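Local coordinates for BH1974 protein (Bacillus halodurans, PDB 3ON5), which belongs to the XdhC/CoxI family and probably assists molybdenum hydroxylases of the xanthine dehydrogenase type, as its relatives do in cofactor maturation, at residues A[314-319]-A[332-336]. Numbering follows the deposited sequence.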
loop_
_atom_site.group_PDB
_atom_site.type_symbol
_atom_site.label_atom_id
_atom_site.label_comp_id
_atom_site.label_asym_id
_atom_site.label_seq_id
_atom_site.Cartn_x
_atom_site.Cartn_y
_atom_site.Cartn_z
ATOM N N TYR A 314 -12.998 41.951 -9.494
ATOM C CA TYR A 314 -13.412 41.333 -8.243
ATOM C C TYR A 314 -12.466 41.770 -7.143
ATOM O O TYR A 314 -11.314 41.335 -7.084
ATOM C CB TYR A 314 -13.460 39.799 -8.381
ATOM C CG TYR A 314 -14.531 39.304 -9.326
ATOM C CD1 TYR A 314 -14.324 39.289 -10.704
ATOM C CD2 TYR A 314 -15.735 38.804 -8.846
ATOM C CE1 TYR A 314 -15.311 38.838 -11.581
ATOM C CE2 TYR A 314 -16.731 38.349 -9.713
ATOM C CZ TYR A 314 -16.520 38.380 -11.080
ATOM O OH TYR A 314 -17.512 37.954 -11.930
ATOM N N SER A 315 -12.927 42.715 -6.333
ATOM C CA SER A 315 -12.182 43.207 -5.179
ATOM C C SER A 315 -13.192 43.536 -4.085
ATOM O O SER A 315 -14.109 44.316 -4.347
ATOM C CB SER A 315 -11.282 44.392 -5.515
ATOM O OG SER A 315 -10.297 44.576 -4.507
ATOM N N PRO A 316 -13.128 42.851 -2.909
ATOM C CA PRO A 316 -12.091 41.890 -2.472
ATOM C C PRO A 316 -12.197 40.587 -3.258
ATOM O O PRO A 316 -13.275 40.208 -3.745
ATOM C CB PRO A 316 -12.386 41.702 -0.972
ATOM C CG PRO A 316 -13.261 42.857 -0.593
ATOM C CD PRO A 316 -14.083 43.103 -1.818
ATOM N N VAL A 317 -11.058 39.935 -3.439
ATOM C CA VAL A 317 -11.033 38.751 -4.262
ATOM C C VAL A 317 -11.602 37.542 -3.447
ATOM O O VAL A 317 -11.546 37.530 -2.211
ATOM C CB VAL A 317 -9.606 38.523 -4.806
ATOM C CG1 VAL A 317 -8.635 38.046 -3.736
ATOM C CG2 VAL A 317 -9.616 37.595 -6.001
ATOM N N GLY A 318 -12.218 36.605 -4.174
ATOM C CA GLY A 318 -12.821 35.405 -3.617
ATOM C C GLY A 318 -14.199 35.591 -3.010
ATOM O O GLY A 318 -14.653 36.724 -2.783
ATOM N N LEU A 319 -14.867 34.459 -2.714
ATOM C CA LEU A 319 -16.179 34.442 -2.069
ATOM C C LEU A 319 -16.059 34.946 -0.631
ATOM O O LEU A 319 -14.989 34.786 -0.014
ATOM C CB LEU A 319 -16.800 33.038 -2.099
ATOM C CG LEU A 319 -16.960 32.371 -3.462
ATOM C CD1 LEU A 319 -17.711 31.075 -3.309
ATOM C CD2 LEU A 319 -17.694 33.272 -4.448
ATOM N N SER A 332 -10.988 30.375 -1.169
ATOM C CA SER A 332 -11.963 31.420 -1.471
ATOM C C SER A 332 -11.857 31.869 -2.934
ATOM O O SER A 332 -12.879 32.012 -3.604
ATOM C CB SER A 332 -11.744 32.599 -0.534
ATOM O OG SER A 332 -12.659 33.634 -0.831
ATOM N N ILE A 333 -10.627 32.018 -3.443
ATOM C CA ILE A 333 -10.387 32.475 -4.805
ATOM C C ILE A 333 -10.747 31.356 -5.784
ATOM O O ILE A 333 -11.469 31.627 -6.737
ATOM C CB ILE A 333 -8.925 32.974 -4.993
ATOM C CG1 ILE A 333 -8.641 34.189 -4.077
ATOM C CG2 ILE A 333 -8.670 33.345 -6.451
ATOM C CD1 ILE A 333 -7.203 34.446 -3.829
ATOM N N VAL A 334 -10.285 30.115 -5.544
ATOM C CA VAL A 334 -10.557 28.977 -6.440
ATOM C C VAL A 334 -12.087 28.710 -6.467
ATOM O O VAL A 334 -12.636 28.499 -7.553
ATOM C CB VAL A 334 -9.748 27.717 -6.075
ATOM C CG1 VAL A 334 -10.000 26.619 -7.088
ATOM C CG2 VAL A 334 -8.259 28.033 -6.057
ATOM N N ALA A 335 -12.776 28.826 -5.307
ATOM C CA ALA A 335 -14.242 28.721 -5.186
ATOM C C ALA A 335 -14.929 29.733 -6.116
ATOM O O ALA A 335 -15.775 29.345 -6.926
ATOM C CB ALA A 335 -14.664 28.949 -3.746
ATOM N N GLN A 336 -14.477 31.005 -6.073
ATOM C CA GLN A 336 -14.964 32.085 -6.939
ATOM C C GLN A 336 -14.708 31.779 -8.409
ATOM O O GLN A 336 -15.564 32.060 -9.238
ATOM C CB GLN A 336 -14.291 33.415 -6.574
ATOM C CG GLN A 336 -14.932 34.641 -7.221
ATOM C CD GLN A 336 -14.345 35.890 -6.648
ATOM O OE1 GLN A 336 -13.146 36.133 -6.733
ATOM N NE2 GLN A 336 -15.163 36.687 -5.999
#
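Gln336 reaches from helix 326-343 of the Rossmann domain to Gly318, in the loop that follows 313-314, the outermost strand, within this chain, of the parallel sheet. CG stands trans to the backbone N (chi1 -168°) and the chain runs on extended, delivering the amide to the loop backbone. There Gln336 OE1 accepts a hydrogen bond from Gly318 N at 2.8 Å, the donor lying above the carbonyl plane, and it also bonds Tyr290 OH. Gln336 NE2 sits 3.6 Å from Tyr314 CD2, the amide and ring planes 56° apart. With an alanine here, Gly318 N and Tyr290 OH would probably lose their common acceptor and the Tyr314 ring its amide neighbour. Gly318 suits its place: its phi is positive, and a side chain would probably crowd Ser332 OG. Leu319 suits its place because its two branches spread over neighbouring helix residues, Leu319 CD1 meeting Ala335 CB at 3.7 Å while CD2 lies along Gln336 CA and CB; Ile321 of a second subunit packs on the same leucine. Two bonds join Leu319 to Ser332. Leu319 N approaches Ser332 O at 3.3 Å, from the face opposite Gln336 N, and Ser332 OG donates in the carbonyl plane to a lone pair of Leu319 O, 2.7 Å away.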